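Local atomic coordinates of pilin (Streptococcus pyogenes serotype M1, PDB entry 3GLD), a protein that forms the backbone of the streptococcal pilus, which is required for adhesion to host cells, bacterial aggregation and biofilm formation. Residues V21-D26 with F153-D158; V59-P64 with F85-V90; V90-P95 with P135-I140; Y98-T103 with Y120-H125; S260-A265 with D281-I286. The protein carries 2 engineered substitutions. All blocks are in the same frame, centred on the assembly; numbering follows the deposited sequence.

In the fold
Interactions 1 to 4 belong to one beta-sandwich domain of the pilin, and interaction 5 to the second. Interaction 1 holds the isopeptide pair Lys23 and Asn155, not joined in this structure. There the side chain of Phe153 comes within about 4 Å of that of Ala104, the engineered residue at the autocatalytic site. Interaction 4 touches interaction 1, with Phe153 CZ 3.6 Å from Tyr120 CD1. Interaction 2 reaches interaction 1 through Val21 CG2, 3.4 Å from Phe85 CE2. Interactions 2, 3 and 4 cluster farther along the domain, their centres about 11 to 13 Å apart. Interaction 5 lies on the other side of the chain's centre, about 55 Å from interaction 3 between centres.

Interaction 1: residues V21-D26 with F153-D158; sequences VTKNLD and FKNSLD
Two parallel strands of the domain's beta-sandwich bring together Lys23 and Asn155, the pair that is cross-linked by an isopeptide bond in the natural protein. The strands are joined in register, with Asn24 N bonded to Phe153 O at 2.8 Å and Leu157 N to Asp26 O at 2.7 Å. Lys23 leaves its strand with CG anti to the backbone N (chi1 177°), then bends at chi2 and chi4. Its CD passes 3.3 Å from Phe153 O. The Lys23 side chain crosses that of Asn155 at about a right angle, CE 3.2 Å from Asn155 ND2. Asn155 OD1 is held by Asp116 N. Phe153 meets Val21 CG1 at its ring edge, 3.9 Å from CD2. On the other face Lys154 runs past Asp26 in a long salt bridge. Lys23 NZ is 3.6 Å from Asn155 CG and 3.5 Å from the retained ND2, and it donates to Asn24 O at 3.0 Å. The two are close but not joined, consistent with the engineered Ala104 leaving the bond unformed.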
# COMPACT_ATOMS: atom_id res chain seq x y z
N VAL A 21 -15.31 -3.90 -11.02
CA VAL A 21 -14.30 -2.90 -10.66
C VAL A 21 -12.97 -3.61 -10.43
O VAL A 21 -12.92 -4.60 -9.70
CB VAL A 21 -14.69 -2.12 -9.39
CG1 VAL A 21 -13.56 -1.16 -8.98
CG2 VAL A 21 -15.97 -1.35 -9.62
N THR A 22 -11.91 -3.13 -11.05
CA THR A 22 -10.59 -3.73 -10.86
C THR A 22 -9.74 -2.79 -10.02
O THR A 22 -9.66 -1.58 -10.30
CB THR A 22 -9.86 -4.03 -12.19
OG1 THR A 22 -10.62 -4.98 -12.94
CG2 THR A 22 -8.48 -4.60 -11.95
N LYS A 23 -9.13 -3.33 -8.98
CA LYS A 23 -8.25 -2.55 -8.11
C LYS A 23 -6.84 -3.10 -8.20
O LYS A 23 -6.62 -4.30 -8.07
CB LYS A 23 -8.78 -2.56 -6.67
CG LYS A 23 -7.92 -1.83 -5.63
CD LYS A 23 -7.62 -0.38 -6.03
CE LYS A 23 -7.00 0.39 -4.91
NZ LYS A 23 -5.71 -0.19 -4.43
N ASN A 24 -5.89 -2.20 -8.44
CA ASN A 24 -4.48 -2.54 -8.44
C ASN A 24 -3.77 -1.72 -7.36
O ASN A 24 -4.18 -0.61 -7.03
CB ASN A 24 -3.85 -2.26 -9.81
CG ASN A 24 -4.22 -3.31 -10.87
OD1 ASN A 24 -4.75 -2.98 -11.93
ND2 ASN A 24 -3.91 -4.57 -10.58
N LEU A 25 -2.72 -2.28 -6.78
CA LEU A 25 -1.91 -1.53 -5.82
C LEU A 25 -0.49 -1.46 -6.36
O LEU A 25 0.23 -2.45 -6.40
CB LEU A 25 -1.97 -2.18 -4.44
CG LEU A 25 -1.33 -1.50 -3.23
CD1 LEU A 25 -2.07 -0.23 -2.84
CD2 LEU A 25 -1.31 -2.48 -2.06
N ASP A 26 -0.10 -0.26 -6.78
CA ASP A 26 1.25 -0.01 -7.26
C ASP A 26 2.17 0.12 -6.05
O ASP A 26 1.82 0.80 -5.09
CB ASP A 26 1.27 1.29 -8.08
CG ASP A 26 1.92 1.11 -9.43
OD1 ASP A 26 1.48 0.23 -10.20
OD2 ASP A 26 2.88 1.85 -9.72
N PHE A 153 -9.00 1.13 -10.69
CA PHE A 153 -8.42 2.07 -9.75
C PHE A 153 -7.01 1.59 -9.33
O PHE A 153 -6.80 0.40 -9.08
CB PHE A 153 -9.32 2.22 -8.53
CG PHE A 153 -10.59 3.00 -8.81
CD1 PHE A 153 -10.58 4.39 -8.83
CD2 PHE A 153 -11.80 2.33 -9.01
CE1 PHE A 153 -11.76 5.12 -9.07
CE2 PHE A 153 -12.97 3.04 -9.24
CZ PHE A 153 -12.95 4.44 -9.27
N LYS A 154 -6.06 2.52 -9.24
CA LYS A 154 -4.68 2.16 -8.90
C LYS A 154 -4.17 3.06 -7.79
O LYS A 154 -3.78 4.20 -8.05
CB LYS A 154 -3.77 2.26 -10.14
CG LYS A 154 -2.34 1.72 -9.92
CD LYS A 154 -1.57 1.44 -11.23
CE LYS A 154 -1.07 2.72 -11.89
NZ LYS A 154 -0.02 2.47 -12.93
N ASN A 155 -4.24 2.59 -6.55
CA ASN A 155 -3.61 3.28 -5.44
C ASN A 155 -2.11 2.96 -5.39
O ASN A 155 -1.67 1.94 -5.95
CB ASN A 155 -4.26 2.91 -4.11
CG ASN A 155 -5.68 3.43 -3.98
OD1 ASN A 155 -6.13 4.30 -4.75
ND2 ASN A 155 -6.40 2.90 -3.00
N SER A 156 -1.33 3.84 -4.76
CA SER A 156 0.13 3.62 -4.62
C SER A 156 0.50 3.39 -3.16
O SER A 156 0.12 4.17 -2.28
CB SER A 156 0.96 4.77 -5.21
OG SER A 156 2.34 4.40 -5.27
N LEU A 157 1.19 2.29 -2.90
CA LEU A 157 1.68 2.00 -1.56
C LEU A 157 3.14 2.42 -1.46
O LEU A 157 4.02 1.88 -2.14
CB LEU A 157 1.54 0.51 -1.24
CG LEU A 157 2.10 0.06 0.10
CD1 LEU A 157 1.29 0.61 1.28
CD2 LEU A 157 2.15 -1.48 0.12
N ASP A 158 3.39 3.41 -0.62
CA ASP A 158 4.77 3.85 -0.34
C ASP A 158 5.27 3.11 0.92
O ASP A 158 4.48 2.58 1.70
CB ASP A 158 4.83 5.38 -0.18
CG ASP A 158 6.27 5.94 -0.30
OD1 ASP A 158 7.24 5.18 -0.51
OD2 ASP A 158 6.43 7.17 -0.18

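Interaction 2: residues V59-P64 with F85-V90; sequences VALNTP and FDFSEV
The Phe87 ring carries the CD2 methyl of Leu61 over one face, almost centred, 4.2 Å from the ring centroid and 6° off the normal. This CH-pi contact helps fill the core of the beta-sandwich, where the loop 59-64 packs on the end of strand 80-86 and the turn after it. The other Leu61 methyl, CD1, lies above the rim, 3.8 Å from Phe87 CE1. Leu61 CG is anti to the carbonyl carbon (chi1 -81°), and from there both methyls reach the ring. Tyr100 meets Phe87 edge-to-face. The Phe85 ring brings CE1 to 3.3 Å from Pro64 O. Leu61 CG also touches Val90 CG2, and its CD2 sits 3.4 Å from Asp86 O. Val59 and Val90 lie alongside, running opposite ways, with CB of Val59 3.7 Å from CG1 of Val90. No direct hydrogen bond joins the segments. Instead, two waters link Thr63 to Asp86, one from N to O and one from O to N. Phe87 to Val90 form a type I turn. An Asx turn leads into it: Asp86 OD1 is met by Ser88 N from above the carboxylate plane, and uses its syn lone pair for Ser88 OG, at 2.6 Å.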
# COMPACT_ATOMS: atom_id res chain seq x y z
N VAL A 59 -30.66 5.22 -11.54
CA VAL A 59 -31.54 4.83 -10.43
C VAL A 59 -30.61 4.27 -9.33
O VAL A 59 -29.82 3.37 -9.59
CB VAL A 59 -32.58 3.75 -10.84
CG1 VAL A 59 -33.47 3.36 -9.66
CG2 VAL A 59 -33.45 4.23 -12.03
N ALA A 60 -30.72 4.80 -8.11
CA ALA A 60 -29.82 4.47 -7.01
C ALA A 60 -29.83 2.96 -6.70
O ALA A 60 -30.88 2.34 -6.74
CB ALA A 60 -30.17 5.28 -5.77
N LEU A 61 -28.67 2.38 -6.41
CA LEU A 61 -28.60 0.94 -6.14
C LEU A 61 -28.94 0.66 -4.70
O LEU A 61 -28.75 1.52 -3.84
CB LEU A 61 -27.21 0.38 -6.49
CG LEU A 61 -26.87 0.05 -7.95
CD1 LEU A 61 -26.84 1.29 -8.79
CD2 LEU A 61 -25.51 -0.64 -8.06
N ASN A 62 -29.45 -0.54 -4.42
CA ASN A 62 -29.63 -0.99 -3.05
C ASN A 62 -28.34 -1.02 -2.23
O ASN A 62 -28.36 -0.77 -1.03
CB ASN A 62 -30.25 -2.38 -3.02
CG ASN A 62 -31.72 -2.34 -3.28
OD1 ASN A 62 -32.37 -1.29 -3.14
ND2 ASN A 62 -32.28 -3.48 -3.68
N THR A 63 -27.23 -1.33 -2.90
CA THR A 63 -25.92 -1.41 -2.29
C THR A 63 -24.94 -0.61 -3.16
O THR A 63 -24.31 -1.15 -4.07
CB THR A 63 -25.48 -2.89 -2.15
OG1 THR A 63 -26.54 -3.64 -1.55
CG2 THR A 63 -24.23 -3.00 -1.27
N PRO A 64 -24.83 0.71 -2.90
CA PRO A 64 -24.00 1.63 -3.68
C PRO A 64 -22.49 1.46 -3.47
O PRO A 64 -21.69 2.05 -4.21
CB PRO A 64 -24.42 3.01 -3.16
CG PRO A 64 -25.59 2.79 -2.27
CD PRO A 64 -25.51 1.39 -1.79
N PHE A 85 -20.40 -4.08 -8.82
CA PHE A 85 -21.66 -3.43 -8.51
C PHE A 85 -22.78 -4.27 -9.11
O PHE A 85 -22.66 -4.77 -10.23
CB PHE A 85 -21.71 -2.01 -9.09
CG PHE A 85 -20.76 -1.07 -8.42
CD1 PHE A 85 -20.95 -0.68 -7.10
CD2 PHE A 85 -19.66 -0.58 -9.11
CE1 PHE A 85 -20.07 0.19 -6.47
CE2 PHE A 85 -18.77 0.29 -8.50
CZ PHE A 85 -18.98 0.68 -7.17
N ASP A 86 -23.87 -4.41 -8.35
CA ASP A 86 -24.98 -5.25 -8.73
C ASP A 86 -26.23 -4.41 -9.06
O ASP A 86 -26.84 -3.82 -8.16
CB ASP A 86 -25.25 -6.26 -7.61
CG ASP A 86 -26.39 -7.22 -7.92
OD1 ASP A 86 -26.88 -7.26 -9.08
OD2 ASP A 86 -26.78 -7.95 -7.00
N PHE A 87 -26.56 -4.36 -10.36
CA PHE A 87 -27.76 -3.68 -10.88
C PHE A 87 -28.97 -4.63 -11.09
O PHE A 87 -30.04 -4.18 -11.51
CB PHE A 87 -27.46 -2.99 -12.23
CG PHE A 87 -26.33 -1.98 -12.19
CD1 PHE A 87 -26.61 -0.62 -12.20
CD2 PHE A 87 -24.99 -2.39 -12.18
CE1 PHE A 87 -25.57 0.33 -12.19
CE2 PHE A 87 -23.93 -1.45 -12.16
CZ PHE A 87 -24.24 -0.08 -12.17
N SER A 88 -28.80 -5.92 -10.82
CA SER A 88 -29.85 -6.92 -11.14
C SER A 88 -31.20 -6.63 -10.48
O SER A 88 -32.24 -7.01 -11.01
CB SER A 88 -29.38 -8.34 -10.80
OG SER A 88 -29.10 -8.48 -9.41
N GLU A 89 -31.19 -5.95 -9.34
CA GLU A 89 -32.45 -5.59 -8.69
C GLU A 89 -32.92 -4.16 -8.95
O GLU A 89 -33.99 -3.75 -8.46
CB GLU A 89 -32.40 -5.88 -7.20
CG GLU A 89 -32.23 -7.36 -6.92
CD GLU A 89 -32.29 -7.69 -5.46
OE1 GLU A 89 -33.38 -7.52 -4.86
OE2 GLU A 89 -31.24 -8.13 -4.90
N VAL A 90 -32.15 -3.41 -9.73
CA VAL A 90 -32.55 -2.04 -10.06
C VAL A 90 -33.75 -2.05 -11.01
O VAL A 90 -33.73 -2.72 -12.04
CB VAL A 90 -31.38 -1.21 -10.65
CG1 VAL A 90 -31.88 0.16 -11.12
CG2 VAL A 90 -30.28 -1.04 -9.62
O HOH W 1 -27.00 -3.17 -5.48
O HOH W 2 -23.78 -3.39 -5.57

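Interaction 3: residues V90-P95 with P135-I140; sequences VTFEKP and PVATYI
Pro135 lays its ring against the backbone of residues 92-95. Its CG lies 3.7 Å from Phe92 O and 3.8 Å from Glu93 O, and its CB is 4.0 Å from Lys94 C. The CB of Pro135 also reaches Pro95 CD at 4.2 Å, the two proline rings being set at a slant. Beside them Phe92 heads toward the strand from its CB, and its ring touches Ala137 CB with CE2, at 3.8 Å. CG of Phe92 is anti to the carbonyl carbon (chi1 -58°), which turns the ring to this side. Val90 CG1 sits over one face of that ring, offset toward its rim. No hydrogen bond crosses between the segments. Farther along the strand, Thr138 OG1 donates to Val136 O at 2.6 Å, from above the carbonyl plane. A classic beta bulge sets Thr138 and Tyr139 opposite the single residue His125. The contact thus packs the loop between strands 80-86 and 96-104 against the start of strand 134-144, at one end of a beta-sandwich domain.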
# COMPACT_ATOMS: atom_id res chain seq x y z
N VAL A 90 -32.15 -3.41 -9.73
CA VAL A 90 -32.55 -2.04 -10.06
C VAL A 90 -33.75 -2.05 -11.01
O VAL A 90 -33.73 -2.72 -12.04
CB VAL A 90 -31.38 -1.21 -10.65
CG1 VAL A 90 -31.88 0.16 -11.12
CG2 VAL A 90 -30.28 -1.04 -9.62
N THR A 91 -34.80 -1.32 -10.66
CA THR A 91 -35.94 -1.18 -11.57
C THR A 91 -35.72 0.02 -12.50
O THR A 91 -35.69 1.17 -12.05
CB THR A 91 -37.27 -1.02 -10.80
OG1 THR A 91 -37.34 -2.01 -9.77
CG2 THR A 91 -38.46 -1.19 -11.75
N PHE A 92 -35.54 -0.27 -13.80
CA PHE A 92 -35.56 0.74 -14.86
C PHE A 92 -36.93 0.75 -15.55
O PHE A 92 -37.33 -0.25 -16.14
CB PHE A 92 -34.46 0.47 -15.90
CG PHE A 92 -33.07 0.42 -15.32
CD1 PHE A 92 -32.43 1.60 -14.92
CD2 PHE A 92 -32.41 -0.80 -15.15
CE1 PHE A 92 -31.14 1.57 -14.38
CE2 PHE A 92 -31.12 -0.85 -14.60
CZ PHE A 92 -30.48 0.35 -14.22
N GLU A 93 -37.64 1.87 -15.46
CA GLU A 93 -39.01 1.94 -15.94
C GLU A 93 -39.13 1.96 -17.46
O GLU A 93 -40.11 1.48 -18.00
CB GLU A 93 -39.77 3.10 -15.30
CG GLU A 93 -39.87 3.03 -13.75
CD GLU A 93 -40.80 1.92 -13.23
OE1 GLU A 93 -41.76 1.54 -13.93
OE2 GLU A 93 -40.58 1.44 -12.09
N LYS A 94 -38.14 2.54 -18.14
CA LYS A 94 -38.17 2.58 -19.61
C LYS A 94 -36.79 2.43 -20.24
O LYS A 94 -35.78 2.61 -19.56
CB LYS A 94 -38.86 3.86 -20.11
CG LYS A 94 -38.24 5.14 -19.61
CD LYS A 94 -39.20 6.32 -19.74
CE LYS A 94 -40.43 6.11 -18.87
NZ LYS A 94 -41.16 7.39 -18.68
N PRO A 95 -36.74 2.11 -21.54
CA PRO A 95 -35.42 2.04 -22.15
C PRO A 95 -34.74 3.40 -22.11
O PRO A 95 -35.42 4.45 -22.14
CB PRO A 95 -35.73 1.67 -23.60
CG PRO A 95 -37.01 0.92 -23.52
CD PRO A 95 -37.78 1.60 -22.44
N PRO A 135 -37.84 -3.65 -20.28
CA PRO A 135 -36.56 -2.94 -20.39
C PRO A 135 -35.52 -3.64 -19.52
O PRO A 135 -35.75 -3.82 -18.32
CB PRO A 135 -36.86 -1.53 -19.86
CG PRO A 135 -38.32 -1.55 -19.41
CD PRO A 135 -38.77 -2.96 -19.36
N VAL A 136 -34.42 -4.04 -20.13
CA VAL A 136 -33.39 -4.83 -19.45
C VAL A 136 -32.05 -4.10 -19.56
O VAL A 136 -31.66 -3.67 -20.64
CB VAL A 136 -33.28 -6.24 -20.09
CG1 VAL A 136 -31.99 -6.93 -19.69
CG2 VAL A 136 -34.49 -7.10 -19.70
N ALA A 137 -31.37 -3.96 -18.42
CA ALA A 137 -29.99 -3.45 -18.36
C ALA A 137 -29.11 -4.41 -19.16
O ALA A 137 -28.82 -5.51 -18.70
CB ALA A 137 -29.52 -3.36 -16.90
N THR A 138 -28.69 -3.96 -20.34
CA THR A 138 -28.14 -4.85 -21.37
C THR A 138 -26.63 -4.77 -21.56
O THR A 138 -25.97 -5.78 -21.77
CB THR A 138 -28.87 -4.59 -22.71
OG1 THR A 138 -30.26 -4.82 -22.49
CG2 THR A 138 -28.38 -5.52 -23.82
N TYR A 139 -26.09 -3.56 -21.51
CA TYR A 139 -24.65 -3.38 -21.42
C TYR A 139 -24.30 -2.12 -20.64
O TYR A 139 -25.11 -1.20 -20.53
CB TYR A 139 -23.94 -3.46 -22.78
CG TYR A 139 -24.29 -2.40 -23.79
CD1 TYR A 139 -25.42 -2.52 -24.62
CD2 TYR A 139 -23.48 -1.28 -23.93
CE1 TYR A 139 -25.72 -1.53 -25.57
CE2 TYR A 139 -23.76 -0.30 -24.87
CZ TYR A 139 -24.88 -0.43 -25.68
OH TYR A 139 -25.14 0.57 -26.59
N ILE A 140 -23.09 -2.13 -20.07
CA ILE A 140 -22.63 -1.02 -19.25
C ILE A 140 -21.30 -0.54 -19.79
O ILE A 140 -20.40 -1.33 -20.05
CB ILE A 140 -22.50 -1.42 -17.76
CG1 ILE A 140 -23.83 -1.97 -17.24
CG2 ILE A 140 -22.06 -0.19 -16.92
CD1 ILE A 140 -23.82 -2.52 -15.84

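Interaction 4: residues Y98-T103 with Y120-H125; sequences YYYKVT and YTVQVH
Val102 and Val122 meet at the buried centre of this strand pair, CG2 to CG2 at 3.6 Å. Next along the same face, Val124 CG2 rests 3.7 Å from Tyr100 CE1. In both Val122 and Val124 CG2 is the branch beside the backbone N. Ile43 of the adjacent strand 37-45 and Ile151 of strand 151-169, in the other sheet, pack on this face. The two segments are antiparallel neighbours in one sheet of the beta-sandwich, with hydrogen-bonded pairs at Tyr98-Val124, Tyr100-Val122 and Val102-Tyr120. Their bonds include Tyr100 N to Val122 O at 2.7 Å. The tyrosine hydroxyls bond outside the pair: Tyr98 OH to Lys94 O, Tyr100 OH to Val59 O and Tyr120 OH to Gln152 O. On the opposite face Tyr99 and Gln123 lie side by side, with ring and amide planes 67° apart. Gln123 CG sits over the Tyr99 ring, 4.1 Å from its centroid. The amide makes weak bonds, OE1 to Lys148 NZ and NE2 to Tyr143 OH.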
# COMPACT_ATOMS: atom_id res chain seq x y z
N TYR A 98 -28.82 5.38 -18.62
CA TYR A 98 -28.86 5.80 -17.23
C TYR A 98 -27.43 6.07 -16.72
O TYR A 98 -26.56 5.18 -16.78
CB TYR A 98 -29.56 4.74 -16.38
CG TYR A 98 -31.05 4.60 -16.72
CD1 TYR A 98 -31.47 3.96 -17.88
CD2 TYR A 98 -32.02 5.13 -15.88
CE1 TYR A 98 -32.83 3.83 -18.18
CE2 TYR A 98 -33.39 5.02 -16.18
CZ TYR A 98 -33.77 4.37 -17.32
OH TYR A 98 -35.10 4.26 -17.62
N TYR A 99 -27.24 7.30 -16.23
CA TYR A 99 -25.91 7.83 -15.87
C TYR A 99 -25.57 7.72 -14.39
O TYR A 99 -26.36 8.08 -13.52
CB TYR A 99 -25.76 9.28 -16.32
CG TYR A 99 -25.58 9.41 -17.80
CD1 TYR A 99 -26.64 9.14 -18.66
CD2 TYR A 99 -24.36 9.81 -18.36
CE1 TYR A 99 -26.50 9.25 -20.02
CE2 TYR A 99 -24.21 9.92 -19.73
CZ TYR A 99 -25.30 9.64 -20.56
OH TYR A 99 -25.23 9.73 -21.92
N TYR A 100 -24.37 7.21 -14.12
CA TYR A 100 -23.86 7.11 -12.77
C TYR A 100 -22.43 7.64 -12.72
O TYR A 100 -21.78 7.78 -13.75
CB TYR A 100 -23.83 5.66 -12.30
CG TYR A 100 -25.15 4.96 -12.21
CD1 TYR A 100 -25.74 4.38 -13.35
CD2 TYR A 100 -25.82 4.86 -10.99
CE1 TYR A 100 -26.98 3.73 -13.27
CE2 TYR A 100 -27.04 4.20 -10.90
CZ TYR A 100 -27.61 3.64 -12.05
OH TYR A 100 -28.81 2.98 -11.97
N LYS A 101 -21.94 7.87 -11.51
CA LYS A 101 -20.52 8.18 -11.30
C LYS A 101 -19.96 7.17 -10.32
O LYS A 101 -20.61 6.86 -9.31
CB LYS A 101 -20.35 9.59 -10.74
CG LYS A 101 -20.82 10.69 -11.66
CD LYS A 101 -19.94 11.94 -11.52
CE LYS A 101 -20.43 13.03 -12.49
NZ LYS A 101 -20.17 14.40 -11.98
N VAL A 102 -18.78 6.65 -10.62
CA VAL A 102 -18.10 5.67 -9.79
C VAL A 102 -16.79 6.28 -9.27
O VAL A 102 -15.98 6.76 -10.06
CB VAL A 102 -17.77 4.40 -10.57
CG1 VAL A 102 -16.92 3.43 -9.71
CG2 VAL A 102 -19.07 3.71 -11.01
N THR A 103 -16.62 6.26 -7.94
CA THR A 103 -15.43 6.83 -7.28
C THR A 103 -14.86 5.85 -6.24
O THR A 103 -15.53 4.90 -5.82
CB THR A 103 -15.73 8.18 -6.59
OG1 THR A 103 -16.85 8.04 -5.71
CG2 THR A 103 -16.02 9.29 -7.63
N TYR A 120 -15.20 7.95 -12.60
CA TYR A 120 -15.73 7.38 -13.83
C TYR A 120 -17.19 7.77 -14.05
O TYR A 120 -17.99 7.79 -13.11
CB TYR A 120 -15.61 5.87 -13.81
CG TYR A 120 -14.20 5.33 -13.95
CD1 TYR A 120 -13.43 5.03 -12.82
CD2 TYR A 120 -13.66 5.07 -15.20
CE1 TYR A 120 -12.14 4.50 -12.96
CE2 TYR A 120 -12.39 4.57 -15.35
CZ TYR A 120 -11.63 4.28 -14.23
OH TYR A 120 -10.38 3.77 -14.42
N THR A 121 -17.53 8.08 -15.29
CA THR A 121 -18.93 8.21 -15.65
C THR A 121 -19.33 6.86 -16.20
O THR A 121 -18.62 6.27 -17.02
CB THR A 121 -19.17 9.35 -16.64
OG1 THR A 121 -18.72 10.58 -16.05
CG2 THR A 121 -20.66 9.48 -16.96
N VAL A 122 -20.46 6.36 -15.70
CA VAL A 122 -20.96 5.05 -16.08
C VAL A 122 -22.34 5.20 -16.72
O VAL A 122 -23.24 5.85 -16.17
CB VAL A 122 -20.98 4.07 -14.86
CG1 VAL A 122 -21.90 2.87 -15.10
CG2 VAL A 122 -19.55 3.57 -14.54
N GLN A 123 -22.47 4.62 -17.91
CA GLN A 123 -23.72 4.58 -18.68
C GLN A 123 -24.25 3.16 -18.60
O GLN A 123 -23.56 2.23 -19.03
CB GLN A 123 -23.44 4.92 -20.14
CG GLN A 123 -23.07 6.37 -20.43
CD GLN A 123 -22.72 6.64 -21.90
OE1 GLN A 123 -22.65 5.72 -22.72
NE2 GLN A 123 -22.47 7.89 -22.23
N VAL A 124 -25.43 2.96 -18.03
CA VAL A 124 -26.13 1.69 -18.15
C VAL A 124 -27.11 1.80 -19.34
O VAL A 124 -28.02 2.63 -19.32
CB VAL A 124 -26.87 1.28 -16.87
CG1 VAL A 124 -27.56 -0.09 -17.09
CG2 VAL A 124 -25.90 1.19 -15.68
N HIS A 125 -26.89 0.99 -20.37
CA HIS A 125 -27.76 0.92 -21.53
C HIS A 125 -28.90 -0.07 -21.30
O HIS A 125 -28.71 -1.29 -21.25
CB HIS A 125 -26.95 0.58 -22.79
CG HIS A 125 -26.12 1.73 -23.25
ND1 HIS A 125 -25.00 2.17 -22.57
CD2 HIS A 125 -26.26 2.56 -24.31
CE1 HIS A 125 -24.48 3.20 -23.20
NE2 HIS A 125 -25.22 3.47 -24.25

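Interaction 5: residues S260-A265 with D281-I286; sequences SPQDGA and DKDMTI
Lys282 sets its CB 4.3 Å from Gln262 N, then bends at chi2 (-71°) and runs past Asp263 at about a right angle. Its CD comes to 3.2 Å from Asp263 OD2, and CE follows at 3.0 Å. A second bend at chi4 carries NZ off to Asp281 OD1, a salt bridge of 3.2 Å with weak hydrogen-bond geometry. NZ stays 4.3 Å from Asp263 OD2, beyond salt-bridge range. The backbone beneath lies in the second beta-sandwich domain, where the end of strand 254-261 pairs with the start of strand 284-291, antiparallel. Ser260 and Thr285 exchange both bonds, and Gln262 N donates to Asp283 O at 3.0 Å, where a type I turn from Pro261 to Gly264 begins. Met284 and Pro261 lie side by side, SD 3.8 Å from CD. Asp283 OD1 bonds to Thr161 OG1 on the neighbouring strand 151-169. Backbone bonds thus join the two strands, while at the surface Lys282 meets Asp263 mainly through its methylenes and probably feels the negative charge of both aspartates.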
# COMPACT_ATOMS: atom_id res chain seq x y z
N SER A 260 17.44 11.30 12.89
CA SER A 260 17.39 12.27 11.81
C SER A 260 16.53 11.80 10.63
O SER A 260 17.03 11.10 9.76
CB SER A 260 18.82 12.56 11.33
OG SER A 260 18.81 13.44 10.23
N PRO A 261 15.21 12.17 10.63
CA PRO A 261 14.36 11.92 9.46
C PRO A 261 14.67 12.90 8.35
O PRO A 261 14.92 14.08 8.63
CB PRO A 261 12.92 12.15 9.99
CG PRO A 261 13.06 12.95 11.22
CD PRO A 261 14.44 12.65 11.79
N GLN A 262 14.65 12.42 7.11
CA GLN A 262 15.14 13.23 5.98
C GLN A 262 14.70 14.73 5.88
O GLN A 262 15.56 15.63 5.73
CB GLN A 262 14.85 12.50 4.67
CG GLN A 262 15.43 13.23 3.47
CD GLN A 262 15.24 12.47 2.19
OE1 GLN A 262 15.24 11.24 2.18
NE2 GLN A 262 15.09 13.20 1.10
N ASP A 263 13.41 15.01 5.96
CA ASP A 263 12.94 16.41 5.89
C ASP A 263 12.41 16.90 7.24
O ASP A 263 11.48 17.71 7.30
CB ASP A 263 11.82 16.58 4.85
CG ASP A 263 12.26 16.27 3.42
OD1 ASP A 263 13.19 16.93 2.90
OD2 ASP A 263 11.66 15.37 2.80
N GLY A 264 12.98 16.41 8.33
CA GLY A 264 12.35 16.61 9.62
C GLY A 264 13.26 17.14 10.70
O GLY A 264 14.41 17.51 10.47
N ALA A 265 12.70 17.18 11.90
CA ALA A 265 13.40 17.65 13.08
C ALA A 265 14.44 16.62 13.52
O ALA A 265 14.08 15.54 14.01
CB ALA A 265 12.39 17.92 14.20
N ASP A 281 6.76 8.42 5.79
CA ASP A 281 7.20 8.21 4.43
C ASP A 281 8.63 8.70 4.18
O ASP A 281 9.19 8.48 3.10
CB ASP A 281 6.21 8.83 3.43
CG ASP A 281 6.13 10.34 3.54
OD1 ASP A 281 6.45 10.92 4.61
OD2 ASP A 281 5.74 10.97 2.55
N LYS A 282 9.23 9.36 5.16
CA LYS A 282 10.58 9.87 5.05
C LYS A 282 11.62 8.85 5.55
O LYS A 282 11.45 8.26 6.62
CB LYS A 282 10.72 11.14 5.89
CG LYS A 282 9.73 12.26 5.52
CD LYS A 282 10.09 12.89 4.18
CE LYS A 282 9.20 14.11 3.86
NZ LYS A 282 7.78 13.73 3.69
N ASP A 283 12.70 8.68 4.78
CA ASP A 283 13.81 7.79 5.16
C ASP A 283 14.40 8.28 6.48
O ASP A 283 14.61 9.48 6.69
CB ASP A 283 14.88 7.81 4.08
CG ASP A 283 14.52 7.01 2.84
OD1 ASP A 283 13.84 5.95 2.96
OD2 ASP A 283 14.99 7.39 1.74
N MET A 284 14.64 7.35 7.41
CA MET A 284 15.13 7.70 8.73
C MET A 284 16.57 7.28 8.90
O MET A 284 16.90 6.14 8.60
CB MET A 284 14.27 7.03 9.81
CG MET A 284 14.84 7.18 11.25
SD MET A 284 14.92 8.88 11.82
CE MET A 284 13.25 9.10 12.48
N THR A 285 17.43 8.17 9.42
CA THR A 285 18.80 7.77 9.75
C THR A 285 19.09 8.04 11.22
O THR A 285 18.93 9.16 11.69
CB THR A 285 19.84 8.46 8.87
OG1 THR A 285 19.57 8.16 7.52
CG2 THR A 285 21.26 7.96 9.19
N ILE A 286 19.51 6.99 11.93
CA ILE A 286 19.79 7.05 13.35
C ILE A 286 21.24 6.64 13.57
O ILE A 286 21.65 5.52 13.22
CB ILE A 286 18.86 6.13 14.17
CG1 ILE A 286 17.39 6.46 13.85
CG2 ILE A 286 19.18 6.26 15.66
CD1 ILE A 286 16.39 5.70 14.67
O HOH W 3 12.88 10.37 2.26
O HOH W 4 16.57 9.49 1.22